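PDB 2QWU: intracellular growth locus, subunit C, which is a Francisella tularensis pathogenicity island protein that probably supports cell invasion and growth of the bacterium inside its host. Local coordinates for residues D39-A44 with A69-I74; S88-V93 with Y175-I180; K119-N124 with N145-P150. The protein carries 2 engineered substitutions. One frame throughout, in Å; residues are numbered along the deposited sequence.

Contact 1 (D39-A44 with A69-I74); sequences DSLTIA and AAASVI
Ala-70 makes the tight part of this contact. Its CB methyl presses on the backbone of Ser-40 and Leu-41. Ala-70 CB lies 3.6 Å from Ser-40 CA and 3.8 Å from Leu-41 N. Leu-41 adds a second patch, where its CD2 methyl meets Ala-71 CB at 3.7 Å. Leu-41 CG stands opposite the backbone N (chi1 171°), and from there the CD2 branch extends to the second alanine. Both alanines lie across from Ile-38, which makes a classic beta bulge. The bulge puts two consecutive methyls on the side of Leu-41.

The outer side is looser. The side chains of Asp-39 and Ser-40 start away from 69-74, and both residues are partly exposed. Asp-39 comes closest to Ala-69 through the backbone, CA to CA at 4.2 Å. Its carboxylate is engaged outside this contact, with OD1 accepting the backbone N-H of Asn-124. Past Leu-41 and Ala-71 the two segments diverge.

The contact joins two neighbouring strands of the main antiparallel sheet, 37-43 and 71-79. Leu-41 also packs on Leu-91 and Val-93 of strand 86-96. Further along, Ile-43 and Ala-44 rest on Val-107 of helix 97-114.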
# COMPACT_ATOMS: atom_id res chain seq x y z
N ASP A 39 -5.07 5.81 -5.35
CA ASP A 39 -5.17 6.94 -6.28
C ASP A 39 -4.51 8.23 -5.81
O ASP A 39 -4.42 9.21 -6.60
CB ASP A 39 -6.65 7.18 -6.70
CG ASP A 39 -7.52 7.66 -5.58
OD1 ASP A 39 -7.01 7.87 -4.46
OD2 ASP A 39 -8.77 7.87 -5.81
N SER A 40 -3.99 8.22 -4.59
CA SER A 40 -3.24 9.36 -4.09
C SER A 40 -2.34 8.88 -2.97
O SER A 40 -2.59 7.85 -2.36
CB SER A 40 -4.16 10.48 -3.61
OG SER A 40 -4.74 10.16 -2.37
N LEU A 41 -1.27 9.63 -2.70
CA LEU A 41 -0.35 9.30 -1.66
C LEU A 41 0.41 10.56 -1.24
O LEU A 41 0.98 11.27 -2.06
CB LEU A 41 0.69 8.24 -2.15
CG LEU A 41 1.86 7.96 -1.17
CD1 LEU A 41 1.39 7.29 0.09
CD2 LEU A 41 2.92 7.11 -1.91
N THR A 42 0.38 10.82 0.05
CA THR A 42 1.14 11.92 0.61
C THR A 42 2.10 11.38 1.65
O THR A 42 1.70 10.61 2.50
CB THR A 42 0.23 12.94 1.26
OG1 THR A 42 -0.69 13.36 0.26
CG2 THR A 42 1.06 14.19 1.77
N ILE A 43 3.37 11.79 1.55
CA ILE A 43 4.38 11.36 2.51
C ILE A 43 5.10 12.58 3.09
O ILE A 43 5.74 13.34 2.35
CB ILE A 43 5.45 10.45 1.85
CG1 ILE A 43 4.81 9.14 1.37
CG2 ILE A 43 6.55 10.08 2.88
CD1 ILE A 43 5.75 8.29 0.53
N ALA A 44 5.01 12.74 4.42
CA ALA A 44 5.66 13.87 5.11
C ALA A 44 5.25 15.17 4.40
O ALA A 44 6.04 16.09 4.22
CB ALA A 44 7.19 13.68 5.07
N ALA A 69 -3.21 5.82 -10.68
CA ALA A 69 -2.61 5.61 -9.37
C ALA A 69 -1.38 6.48 -9.10
O ALA A 69 -0.65 6.78 -10.03
CB ALA A 69 -2.16 4.13 -9.25
N ALA A 70 -1.24 6.91 -7.84
CA ALA A 70 -0.06 7.64 -7.40
C ALA A 70 0.98 6.60 -6.88
O ALA A 70 2.19 6.88 -6.84
CB ALA A 70 -0.44 8.62 -6.26
N ALA A 71 0.51 5.42 -6.47
CA ALA A 71 1.43 4.40 -5.94
C ALA A 71 0.80 3.04 -5.98
O ALA A 71 -0.44 2.94 -5.95
CB ALA A 71 1.79 4.69 -4.48
N SER A 72 1.62 2.00 -6.07
CA SER A 72 1.12 0.65 -5.96
C SER A 72 1.47 0.25 -4.51
O SER A 72 2.36 0.87 -3.87
CB SER A 72 1.86 -0.31 -6.89
OG SER A 72 3.25 -0.31 -6.53
N VAL A 73 0.70 -0.69 -3.96
CA VAL A 73 1.05 -1.25 -2.64
C VAL A 73 1.53 -2.66 -2.97
O VAL A 73 0.74 -3.49 -3.44
CB VAL A 73 -0.14 -1.31 -1.68
CG1 VAL A 73 0.32 -1.92 -0.38
CG2 VAL A 73 -0.66 0.10 -1.44
N ILE A 74 2.83 -2.91 -2.78
CA ILE A 74 3.47 -4.19 -3.13
C ILE A 74 3.47 -5.18 -1.97
O ILE A 74 3.34 -6.39 -2.19
CB ILE A 74 4.94 -3.93 -3.60
CG1 ILE A 74 4.92 -3.11 -4.90
CG2 ILE A 74 5.68 -5.18 -3.86
CD1 ILE A 74 6.26 -2.36 -5.14

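Contact 2 (S88-V93 with Y175-I180); sequences SITLGV and YHIISI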
# COMPACT_ATOMS: atom_id res chain seq x y z
N SER A 88 4.33 -2.47 8.51
CA SER A 88 5.39 -2.20 7.54
C SER A 88 4.67 -2.17 6.19
O SER A 88 3.65 -2.82 6.01
CB SER A 88 6.52 -3.26 7.57
OG SER A 88 6.03 -4.54 7.27
N ILE A 89 5.16 -1.36 5.27
CA ILE A 89 4.54 -1.26 3.95
C ILE A 89 5.59 -1.01 2.89
O ILE A 89 6.61 -0.38 3.14
CB ILE A 89 3.43 -0.12 3.96
CG1 ILE A 89 2.60 -0.18 2.66
CG2 ILE A 89 4.08 1.31 4.05
CD1 ILE A 89 1.38 0.77 2.77
N THR A 90 5.33 -1.52 1.70
CA THR A 90 6.23 -1.32 0.56
C THR A 90 5.38 -0.76 -0.58
O THR A 90 4.36 -1.36 -0.94
CB THR A 90 6.87 -2.66 0.12
OG1 THR A 90 7.69 -3.14 1.21
CG2 THR A 90 7.82 -2.41 -1.04
N LEU A 91 5.78 0.43 -1.07
CA LEU A 91 5.03 1.12 -2.12
C LEU A 91 5.88 1.28 -3.37
O LEU A 91 7.08 1.44 -3.27
CB LEU A 91 4.63 2.53 -1.60
CG LEU A 91 3.79 2.57 -0.31
CD1 LEU A 91 3.97 3.87 0.41
CD2 LEU A 91 2.37 2.39 -0.70
N GLY A 92 5.25 1.23 -4.54
CA GLY A 92 5.96 1.44 -5.79
C GLY A 92 5.50 2.80 -6.33
O GLY A 92 4.30 3.04 -6.41
N VAL A 93 6.44 3.71 -6.64
CA VAL A 93 6.07 5.00 -7.18
C VAL A 93 6.88 5.29 -8.43
O VAL A 93 7.96 4.73 -8.64
CB VAL A 93 6.26 6.15 -6.15
CG1 VAL A 93 5.39 5.86 -4.91
CG2 VAL A 93 7.76 6.24 -5.72
N TYR A 175 10.63 3.47 -11.78
CA TYR A 175 9.74 2.88 -10.78
C TYR A 175 10.66 2.70 -9.58
O TYR A 175 11.69 2.00 -9.68
CB TYR A 175 9.22 1.57 -11.30
CG TYR A 175 8.18 0.91 -10.40
CD1 TYR A 175 6.98 1.54 -10.13
CD2 TYR A 175 8.38 -0.39 -9.94
CE1 TYR A 175 5.95 0.87 -9.40
CE2 TYR A 175 7.40 -1.06 -9.23
CZ TYR A 175 6.18 -0.43 -8.96
OH TYR A 175 5.16 -1.09 -8.29
N HIS A 176 10.30 3.31 -8.44
CA HIS A 176 11.11 3.23 -7.21
C HIS A 176 10.33 2.45 -6.16
O HIS A 176 9.11 2.55 -6.07
CB HIS A 176 11.41 4.61 -6.59
CG HIS A 176 12.48 5.42 -7.31
ND1 HIS A 176 12.34 5.90 -8.60
CD2 HIS A 176 13.68 5.87 -6.85
CE1 HIS A 176 13.41 6.63 -8.91
NE2 HIS A 176 14.23 6.63 -7.88
N ILE A 177 11.04 1.69 -5.33
CA ILE A 177 10.36 0.94 -4.31
C ILE A 177 10.63 1.59 -2.95
O ILE A 177 11.79 1.75 -2.57
CB ILE A 177 10.84 -0.52 -4.35
CG1 ILE A 177 10.46 -1.07 -5.74
CG2 ILE A 177 10.28 -1.29 -3.18
CD1 ILE A 177 10.50 -2.60 -5.91
N ILE A 178 9.57 1.98 -2.25
CA ILE A 178 9.69 2.65 -0.95
C ILE A 178 9.29 1.65 0.11
O ILE A 178 8.14 1.18 0.15
CB ILE A 178 8.72 3.90 -0.85
CG1 ILE A 178 9.04 4.87 -1.98
CG2 ILE A 178 8.77 4.51 0.49
CD1 ILE A 178 8.00 6.06 -1.99
N SER A 179 10.25 1.28 0.95
CA SER A 179 10.01 0.28 2.02
C SER A 179 10.04 0.99 3.33
O SER A 179 11.04 1.60 3.66
CB SER A 179 11.11 -0.82 2.05
OG SER A 179 11.20 -1.46 0.79
N ILE A 180 8.95 0.90 4.08
CA ILE A 180 8.85 1.63 5.35
C ILE A 180 8.52 0.65 6.45
O ILE A 180 7.64 -0.21 6.29
CB ILE A 180 7.71 2.68 5.30
CG1 ILE A 180 7.76 3.40 3.95
CG2 ILE A 180 7.89 3.67 6.48
CD1 ILE A 180 6.55 4.33 3.73
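The Tyr-175 ring approaches the Gly-92 backbone obliquely. Its CE1 atom is 3.7 Å from Gly-92 CA, and its OH is 3.6 Å from the same atom. With CG placed opposite the backbone N (chi1 -175°), the ring swings back across the neighbouring strand. Gly-92 has no CB, which leaves room for the phenol at that position. The hydroxyl is tied down by Pro-24 O and Ser-72 OG, and this fixes the ring at its far end. The other flat group, the imidazole of His-176, turns away from 88-93 toward Ile-160 and Pro-162. Its ND1 is hydrogen-bonded to Arg-174 O.

Between these segments runs a regular antiparallel pairing, the join of strands 86-96 and 173-184 in the main sheet. Ile-89 with Ile-180, Leu-91 with Ile-178 and Val-93 with His-176 are the hydrogen-bonded pairs, each with two N-H to O bonds. The straightest is Ile-178 N to Leu-91 O, 2.7 Å long with 177° at the hydrogen.

These pairs put their side chains on the face turned to Leu-41 and Ile-43 of strand 37-43. There the Ile-178 and Val-93 side chains cross at about a right angle, with Ile-178 CD1 3.7 Å from Val-93 CG2. Ile-89 and Ile-180 lie side by side, with CG2 of the former 3.9 Å from CD1 of the latter. On the other face, partly exposed, the methyls Thr-90 CG2 and Ile-177 CG2 are squeezed to 3.4 Å, tighter than usual. Thr-90 OG1 and Ser-179 OG are 3.9 Å apart beside them.

Contact 3 (K119-N124 with N145-P150); sequences KIKLGN and NLELYP
Bends at chi2 steer two lysines along the flanks of Glu-147. Lys-121 turns at its CG (chi2 77°) and then runs straight to NZ, which reaches back to the Asn-145 carbonyl. Lys-119 turns the other way (chi2 -53°) and crosses the glutamate obliquely, with its CG 3.8 Å from Glu-147 CD. The Glu-147 carboxylate stands between the two ammonium groups.

Neither lysine forms a direct salt bridge with it. Lys-119 NZ stays 4.2 Å from Glu-147 OE1, and a water spans the gap, accepting from NZ at 3.0 Å and donating to OE1 at 2.6 Å. A second water does the same between Lys-121 NZ and Glu-147 OE2. Lys-121 NZ also donates directly to Asn-145 O at 2.7 Å, from a position tilted out of the carbonyl plane. Lys-119 lies alongside Tyr-149, with Lys-119 NZ 3.7 Å from Tyr-149 CD2, and its NZ is also hydrogen-bonded to Thr-116 O.

Below this polar layer, strands 120-122 and 147-150 pair antiparallel. Ile-120 and Leu-148 form the hydrogen-bonded pair, and Lys-121 faces Glu-147 as the non-hydrogen-bonded one. Leu-122 N continues the pattern with an almost straight bond to Leu-146 O (179°). At the end, Asn-145 N donates to Gly-123 O at 3.2 Å from above the carbonyl plane. On the buried face, Ile-120 and Leu-122 pack on Leu-41, while Leu-148 touches Leu-183.

The chemistry suggests a carboxylate held between two positive charges through water. This would probably favour its ionised form, while each ammonium group is also held by a backbone carbonyl.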
# COMPACT_ATOMS: atom_id res chain seq x y z
N LYS A 119 3.32 11.99 8.67
CA LYS A 119 2.17 11.19 8.21
C LYS A 119 2.28 10.66 6.80
O LYS A 119 2.81 11.34 5.90
CB LYS A 119 0.87 12.00 8.28
CG LYS A 119 0.59 12.68 9.62
CD LYS A 119 0.65 11.74 10.79
CE LYS A 119 0.01 12.38 12.03
NZ LYS A 119 0.09 11.45 13.21
N ILE A 120 1.77 9.45 6.59
CA ILE A 120 1.75 8.85 5.27
C ILE A 120 0.26 8.63 5.11
O ILE A 120 -0.36 7.92 5.91
CB ILE A 120 2.54 7.56 5.25
CG1 ILE A 120 3.99 7.94 5.56
CG2 ILE A 120 2.37 6.84 3.89
CD1 ILE A 120 4.94 6.83 5.50
N LYS A 121 -0.32 9.30 4.12
CA LYS A 121 -1.77 9.23 3.96
C LYS A 121 -2.08 8.58 2.62
O LYS A 121 -1.67 9.07 1.54
CB LYS A 121 -2.37 10.64 4.01
CG LYS A 121 -3.88 10.69 3.76
CD LYS A 121 -4.68 10.24 4.95
CE LYS A 121 -6.20 10.58 4.82
NZ LYS A 121 -6.98 10.07 6.00
N LEU A 122 -2.78 7.45 2.70
CA LEU A 122 -3.10 6.71 1.48
C LEU A 122 -4.45 7.16 0.95
O LEU A 122 -5.36 7.43 1.76
CB LEU A 122 -3.19 5.21 1.79
CG LEU A 122 -2.06 4.56 2.60
CD1 LEU A 122 -2.23 3.01 2.61
CD2 LEU A 122 -0.74 4.95 1.98
N GLY A 123 -4.57 7.21 -0.36
CA GLY A 123 -5.82 7.59 -1.00
C GLY A 123 -6.73 6.37 -1.13
O GLY A 123 -6.58 5.41 -0.39
N ASN A 124 -7.66 6.40 -2.08
CA ASN A 124 -8.58 5.29 -2.28
C ASN A 124 -7.87 4.13 -2.94
O ASN A 124 -7.21 4.29 -3.98
CB ASN A 124 -9.72 5.72 -3.20
CG ASN A 124 -10.53 6.84 -2.60
OD1 ASN A 124 -11.00 6.73 -1.44
ND2 ASN A 124 -10.70 7.93 -3.35
N ASN A 145 -7.89 5.88 2.52
CA ASN A 145 -7.75 6.91 3.51
C ASN A 145 -6.97 6.59 4.74
O ASN A 145 -6.99 7.38 5.67
CB ASN A 145 -9.13 7.46 3.89
CG ASN A 145 -9.77 8.19 2.71
OD1 ASN A 145 -9.06 8.83 1.93
ND2 ASN A 145 -11.09 8.10 2.58
N LEU A 146 -6.25 5.47 4.75
CA LEU A 146 -5.52 5.12 5.94
C LEU A 146 -4.37 6.10 6.18
O LEU A 146 -3.67 6.44 5.23
CB LEU A 146 -5.01 3.68 5.81
CG LEU A 146 -4.22 3.10 6.98
CD1 LEU A 146 -5.14 2.80 8.18
CD2 LEU A 146 -3.59 1.74 6.49
N GLU A 147 -4.19 6.54 7.44
CA GLU A 147 -3.09 7.42 7.79
C GLU A 147 -2.15 6.66 8.72
O GLU A 147 -2.55 6.13 9.78
CB GLU A 147 -3.55 8.68 8.53
CG GLU A 147 -2.38 9.65 8.78
CD GLU A 147 -2.86 11.05 9.16
OE1 GLU A 147 -2.99 11.32 10.37
OE2 GLU A 147 -3.12 11.89 8.25
N LEU A 148 -0.91 6.57 8.30
CA LEU A 148 0.11 5.86 9.08
C LEU A 148 1.14 6.87 9.60
O LEU A 148 1.37 7.93 9.00
CB LEU A 148 0.86 4.86 8.18
CG LEU A 148 -0.01 3.82 7.41
CD1 LEU A 148 0.88 3.11 6.29
CD2 LEU A 148 -0.51 2.77 8.36
N TYR A 149 1.80 6.54 10.70
CA TYR A 149 2.80 7.46 11.25
C TYR A 149 3.81 6.60 12.01
O TYR A 149 3.54 5.46 12.33
CB TYR A 149 2.12 8.53 12.14
CG TYR A 149 1.43 7.99 13.37
CD1 TYR A 149 2.15 7.77 14.52
CD2 TYR A 149 0.06 7.75 13.38
CE1 TYR A 149 1.51 7.30 15.69
CE2 TYR A 149 -0.58 7.27 14.50
CZ TYR A 149 0.14 7.06 15.66
OH TYR A 149 -0.50 6.61 16.79
N PRO A 150 4.98 7.16 12.32
CA PRO A 150 6.00 6.37 13.03
C PRO A 150 5.66 6.07 14.47
O PRO A 150 5.12 6.93 15.16
CB PRO A 150 7.25 7.26 12.98
CG PRO A 150 6.99 8.18 11.81
CD PRO A 150 5.52 8.47 11.90
O HOH W 1 -2.39 9.96 12.55
O HOH W 2 -6.15 11.96 7.77

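Overall arrangement
All three contacts belong to one antiparallel sheet. Contacts 1 and 2 are buried; contact 3 is only partly buried. Contact 1 shares strand neighbours with both others: 71-79 lies beside 86-96, and 37-43 lies beside 120-122. Contacts 2 and 3 meet through side chains, with Ile-180 CD1 3.5 Å from Ile-120 CD1, and strands 173-184 and 147-150 are paired. Their chemistry follows their place. Contact 1 is methyl packing at a bulge. Contact 2 is a regular run of backbone bonds with mostly apolar side chains on its buried face. Contact 3 has a shorter run of such bonds, roofed on its outer side by charges and water.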